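Local coordinates for protein ribose-5-phosphate isomerase RpiB (PDB 1O1X) that probably interconverts ribose 5-phosphate and ribulose 5-phosphate, at residues Gln63-Asn68 with Asn112-Val117; Ala70-Leu75 with Asp133-Thr138. All coordinates share one frame; numbering follows the deposited sequence. Where two conformers were deposited one is given.

Contact 1 (Gln63-Asn68 with Asn112-Val117)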
loop_
_atom_site.group_PDB
_atom_site.type_symbol
_atom_site.label_atom_id
_atom_site.label_comp_id
_atom_site.label_asym_id
_atom_site.label_seq_id
_atom_site.Cartn_x
_atom_site.Cartn_y
_atom_site.Cartn_z
ATOM N N GLN A 63 22.105 -2.583 19.101
ATOM C CA GLN A 63 22.895 -2.657 20.317
ATOM C C GLN A 63 22.136 -1.973 21.474
ATOM O O GLN A 63 22.137 -2.423 22.603
ATOM C CB GLN A 63 24.256 -2.003 20.063
ATOM C CG GLN A 63 25.044 -1.589 21.295
ATOM C CD GLN A 63 25.487 -2.760 22.096
ATOM O OE1 GLN A 63 25.671 -3.864 21.551
ATOM N NE2 GLN A 63 25.662 -2.546 23.407
ATOM N N SER A 64 21.495 -0.871 21.159
ATOM C CA SER A 64 20.757 -0.121 22.150
ATOM C C SER A 64 19.541 -0.920 22.694
ATOM O O SER A 64 19.279 -0.928 23.905
ATOM C CB SER A 64 20.385 1.236 21.554
ATOM O OG SER A 64 19.756 1.996 22.539
ATOM N N ILE A 65 18.849 -1.653 21.820
ATOM C CA ILE A 65 17.737 -2.500 22.234
ATOM C C ILE A 65 18.234 -3.702 23.047
ATOM O O ILE A 65 17.703 -4.000 24.128
ATOM C CB ILE A 65 16.932 -2.976 21.020
ATOM C CG1 ILE A 65 16.209 -1.825 20.313
ATOM C CG2 ILE A 65 15.957 -4.071 21.397
ATOM C CD1 ILE A 65 15.316 -0.963 21.215
ATOM N N LEU A 66 19.257 -4.394 22.553
ATOM C CA LEU A 66 19.789 -5.568 23.248
ATOM C C LEU A 66 20.409 -5.238 24.600
ATOM O O LEU A 66 20.385 -6.072 25.504
ATOM C CB LEU A 66 20.816 -6.317 22.380
ATOM C CG LEU A 66 20.246 -6.915 21.101
ATOM C CD1 LEU A 66 21.350 -7.639 20.373
ATOM C CD2 LEU A 66 19.091 -7.874 21.363
ATOM N N SER A 67 20.947 -4.046 24.747
ATOM C CA SER A 67 21.523 -3.591 26.031
ATOM C C SER A 67 20.464 -3.000 27.003
ATOM O O SER A 67 20.804 -2.495 28.053
ATOM C CB SER A 67 22.624 -2.562 25.789
ATOM O OG SER A 67 22.071 -1.375 25.301
ATOM N N ASN A 68 19.193 -3.032 26.618
ATOM C CA ASN A 68 18.101 -2.407 27.347
ATOM C C ASN A 68 18.334 -0.910 27.593
ATOM O O ASN A 68 17.978 -0.407 28.643
ATOM C CB ASN A 68 17.841 -3.135 28.679
ATOM C CG ASN A 68 16.553 -2.667 29.360
ATOM O OD1 ASN A 68 15.529 -2.379 28.701
ATOM N ND2 ASN A 68 16.603 -2.574 30.682
ATOM N N ASN A 112 5.335 -9.088 18.873
ATOM C CA ASN A 112 5.993 -8.344 19.964
ATOM C C ASN A 112 7.205 -7.592 19.416
ATOM O O ASN A 112 8.294 -7.613 19.980
ATOM C CB ASN A 112 6.436 -9.295 21.103
ATOM C CG ASN A 112 6.746 -8.564 22.388
ATOM O OD1 ASN A 112 6.370 -7.391 22.525
ATOM N ND2 ASN A 112 7.414 -9.239 23.350
ATOM N N ALA A 113 7.009 -6.893 18.306
ATOM C CA ALA A 113 8.106 -6.257 17.617
ATOM C C ALA A 113 8.744 -5.199 18.498
ATOM O O ALA A 113 8.056 -4.442 19.204
ATOM C CB ALA A 113 7.629 -5.683 16.337
ATOM N N ASN A 114 10.073 -5.125 18.448
ATOM C CA ASN A 114 10.788 -4.125 19.235
ATOM C C ASN A 114 11.507 -3.084 18.380
ATOM O O ASN A 114 11.994 -2.101 18.889
ATOM C CB ASN A 114 11.682 -4.782 20.297
ATOM C CG ASN A 114 12.642 -5.823 19.741
ATOM O OD1 ASN A 114 12.925 -5.853 18.552
ATOM N ND2 ASN A 114 13.206 -6.631 20.637
ATOM N N ILE A 115 11.490 -3.281 17.071
ATOM C CA ILE A 115 11.959 -2.285 16.116
ATOM C C ILE A 115 10.953 -2.117 15.003
ATOM O O ILE A 115 10.498 -3.088 14.405
ATOM C CB ILE A 115 13.371 -2.618 15.510
ATOM C CG1 ILE A 115 14.448 -2.663 16.599
ATOM C CG2 ILE A 115 13.742 -1.601 14.453
ATOM C CD1 ILE A 115 15.852 -2.852 16.076
ATOM N N LEU A 116 10.602 -0.866 14.757
ATOM C CA LEU A 116 9.750 -0.462 13.653
ATOM C C LEU A 116 10.653 -0.039 12.488
ATOM O O LEU A 116 11.529 0.781 12.652
ATOM C CB LEU A 116 8.844 0.699 14.058
ATOM C CG LEU A 116 8.111 1.455 12.938
ATOM C CD1 LEU A 116 7.158 0.502 12.271
ATOM C CD2 LEU A 116 7.390 2.661 13.482
ATOM N N VAL A 117 10.409 -0.592 11.318
ATOM C CA VAL A 117 11.148 -0.197 10.148
ATOM C C VAL A 117 10.199 0.529 9.194
ATOM O O VAL A 117 9.104 0.022 8.865
ATOM C CB VAL A 117 11.805 -1.438 9.437
ATOM C CG1 VAL A 117 12.524 -1.015 8.162
ATOM C CG2 VAL A 117 12.728 -2.200 10.385
#
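Ile65, in the last turn of helix 54-66, bridges Asn114 and Ile115 at the start of strand 115-117, touching each with a different branch. Its methyl CG2 meets the amide of Asn114, with Ile65 CG2 and Asn114 ND2 3.8 Å apart, an apolar contact with no hydrogen bond in it. The other branch crosses the Ile115 side chain at an angle, and Ile65 CG1 lies 4.2 Å from Ile115 CG1. With chi1 at -67°, CG2 stands anti to the backbone N and points at Asn114, while CG1, anti to the carbonyl carbon, points at Ile115.

The Asn114 amide is held from outside the pair: OD1 accepts a hydrogen bond from Arg94 N and ND2 donates one to Gly92 O. Both polar atoms thus tie the strand entrance to the chain leading into strand 95-97, which fixes the turn of the amide that Ile65 rests on. Ile65 also packs on Ile93, and Ile115 on Ala95.

Just beyond Ile65 the helix ends in a Schellman motif, with Asn68 at positive phi (55°) and Asn68 N bonded to Ile65 O at 3.1 Å. The chain then turns back toward strand 72-75. Helix 54-66 packed on a parallel sheet whose neighbouring strands are 72-75 and 115-117 fits the Rossmann-like alpha/beta/alpha sandwich of the LacAB/RpiB family.

Contact 2 (Ala70-Leu75 with Asp133-Thr138)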
loop_
_atom_site.group_PDB
_atom_site.type_symbol
_atom_site.label_atom_id
_atom_site.label_comp_id
_atom_site.label_asym_id
_atom_site.label_seq_id
_atom_site.Cartn_x
_atom_site.Cartn_y
_atom_site.Cartn_z
ATOM N N ALA A 70 17.183 1.306 25.251
ATOM C CA ALA A 70 15.981 1.914 24.680
ATOM C C ALA A 70 14.901 0.854 24.709
ATOM O O ALA A 70 15.176 -0.347 24.754
ATOM C CB ALA A 70 16.239 2.407 23.251
ATOM N N ASP A 71 13.674 1.304 24.695
ATOM C CA ASP A 71 12.515 0.419 24.710
ATOM C C ASP A 71 12.122 -0.065 23.306
ATOM O O ASP A 71 11.763 -1.226 23.127
ATOM C CB ASP A 71 11.360 1.186 25.327
ATOM C CG ASP A 71 11.668 1.625 26.735
ATOM O OD1 ASP A 71 12.000 0.779 27.604
ATOM O OD2 ASP A 71 11.618 2.797 27.054
ATOM N N PHE A 72 12.148 0.854 22.329
ATOM C CA PHE A 72 11.851 0.545 20.930
ATOM C C PHE A 72 12.879 1.195 20.018
ATOM O O PHE A 72 13.396 2.287 20.316
ATOM C CB PHE A 72 10.465 1.048 20.492
ATOM C CG PHE A 72 9.334 0.375 21.177
ATOM C CD1 PHE A 72 8.979 -0.918 20.853
ATOM C CD2 PHE A 72 8.609 1.047 22.170
ATOM C CE1 PHE A 72 7.915 -1.525 21.481
ATOM C CE2 PHE A 72 7.548 0.438 22.811
ATOM C CZ PHE A 72 7.210 -0.848 22.474
ATOM N N GLY A 73 13.140 0.542 18.893
ATOM C CA GLY A 73 13.919 1.126 17.824
ATOM C C GLY A 73 13.043 1.535 16.649
ATOM O O GLY A 73 11.979 1.006 16.443
ATOM N N ILE A 74 13.523 2.519 15.896
ATOM C CA ILE A 74 12.980 2.899 14.618
ATOM C C ILE A 74 14.156 2.990 13.636
ATOM O O ILE A 74 15.111 3.707 13.852
ATOM C CB ILE A 74 12.190 4.196 14.667
ATOM C CG1 ILE A 74 11.049 4.119 15.683
ATOM C CG2 ILE A 74 11.627 4.539 13.255
ATOM C CD1 ILE A 74 10.300 5.460 15.885
ATOM N N LEU A 75 14.072 2.202 12.570
ATOM C CA LEU A 75 15.090 2.170 11.535
ATOM C C LEU A 75 14.441 2.518 10.212
ATOM O O LEU A 75 13.326 2.065 9.894
ATOM C CB LEU A 75 15.739 0.786 11.446
ATOM C CG LEU A 75 16.687 0.397 12.595
ATOM C CD1 LEU A 75 17.137 -1.067 12.471
ATOM C CD2 LEU A 75 17.883 1.375 12.609
ATOM N N ASP A 133 2.673 6.001 16.038
ATOM C CA ASP A 133 1.733 6.099 17.154
ATOM C C ASP A 133 1.113 4.723 17.458
ATOM O O ASP A 133 0.985 4.330 18.619
ATOM C CB ASP A 133 0.572 7.028 16.834
ATOM C CG ASP A 133 0.942 8.510 16.846
ATOM O OD1 ASP A 133 2.039 8.903 17.279
ATOM O OD2 ASP A 133 0.104 9.335 16.423
ATOM N N THR A 134 0.744 3.998 16.416
ATOM C CA THR A 134 0.189 2.646 16.574
ATOM C C THR A 134 1.210 1.665 17.182
ATOM O O THR A 134 0.907 0.903 18.114
ATOM C CB THR A 134 -0.265 2.145 15.208
ATOM O OG1 THR A 134 -1.272 3.032 14.716
ATOM C CG2 THR A 134 -0.924 0.781 15.306
ATOM N N PHE A 135 2.439 1.713 16.652
ATOM C CA PHE A 135 3.521 0.878 17.126
ATOM C C PHE A 135 3.789 1.093 18.621
ATOM O O PHE A 135 3.953 0.141 19.364
ATOM C CB PHE A 135 4.804 1.152 16.321
ATOM C CG PHE A 135 5.851 0.087 16.465
ATOM C CD1 PHE A 135 5.790 -1.075 15.687
ATOM C CD2 PHE A 135 6.914 0.244 17.341
ATOM C CE1 PHE A 135 6.792 -2.041 15.777
ATOM C CE2 PHE A 135 7.901 -0.755 17.443
ATOM C CZ PHE A 135 7.832 -1.873 16.671
ATOM N N LEU A 136 3.824 2.352 19.049
ATOM C CA LEU A 136 4.175 2.675 20.411
ATOM C C LEU A 136 3.022 2.498 21.374
ATOM O O LEU A 136 3.217 2.500 22.589
ATOM C CB LEU A 136 4.699 4.114 20.489
ATOM C CG LEU A 136 6.002 4.385 19.757
ATOM C CD1 LEU A 136 6.500 5.829 20.048
ATOM C CD2 LEU A 136 7.028 3.404 20.123
ATOM N N SER A 137 1.806 2.350 20.885
ATOM C CA SER A 137 0.697 2.293 21.795
ATOM C C SER A 137 0.001 0.947 21.810
ATOM O O SER A 137 -0.997 0.785 22.490
ATOM C CB SER A 137 -0.259 3.467 21.502
ATOM O OG SER A 137 -0.821 3.264 20.245
ATOM N N THR A 138 0.517 -0.056 21.101
ATOM C CA THR A 138 -0.121 -1.372 21.037
ATOM C C THR A 138 0.629 -2.388 21.906
ATOM O O THR A 138 1.841 -2.603 21.727
ATOM C CB THR A 138 -0.121 -1.879 19.589
ATOM O OG1 THR A 138 -0.850 -0.968 18.758
ATOM C CG2 THR A 138 -0.850 -3.247 19.443
#
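Phe72, the first residue of strand 72-75, faces the final turn of helix 125-137, its CA 8.0 Å from that of Leu136, and no hydrogen bond joins the two backbones. The ring of Phe72 meets two side chains of that turn. Phe135 presents its edge toward the Phe72 face in an offset edge-to-face pair, the planes at 71° and the centroids 5.5 Å apart. Its leading atom is CE2, 3.6 Å from Phe72 CD1. Phe135 reaches inward because its CG is anti to the backbone N (chi1 -164°), which carries the ring from the helix toward the sheet, where it also packs on Ala113. Leu136 brings one methyl to the other ortho carbon: Leu136 CD2 lies 3.5 Å from Phe72 CD2, and the two side chains run past each other in opposite senses.

The strand belongs to the parallel sheet of an alpha/beta fold, and helix 125-137 covers one of its faces, on which Phe72 also touches Arg108 of helix 101-109. Ile15 of the adjacent strand 14-18 touches both Phe72 and Leu136 and continues the apolar layer onto the next strand. An alanine in place of Phe72 would probably leave the Phe135 edge without its aromatic face and open a gap beside Leu136 CD2.

Side-chain hydroxyls tie the helix end together. Ser137 OG donates to Asp133 O at 2.7 Å, and Thr138 OG1 to Thr134 O at 2.6 Å. Thr134 O also accepts Ser137 N, longer at 3.3 Å, and its two donors come from opposite faces of the carbonyl plane.

Both contacts are partly buried and set helix ends against neighbouring strands of one parallel sheet, contact 1 on one face and contact 2 on the other, and their segments alternate along the chain. The strands are joined directly: Leu116 N to Gly73 O and Gly73 N to Asn114 O are probable hydrogen bonds, each 2.9 Å. Side chains of each contact also rest on the backbone of the other: Ile65 CD1 on Phe72 C, Phe135 CZ on Leu116 N. Contact 1 is the smaller, burying 119 Å² against 208 Å², and sets one isoleucine against a hydrogen-bonded amide and a second isoleucine. Contact 2 is wholly apolar across its interface, an aromatic pair with a leucine methyl.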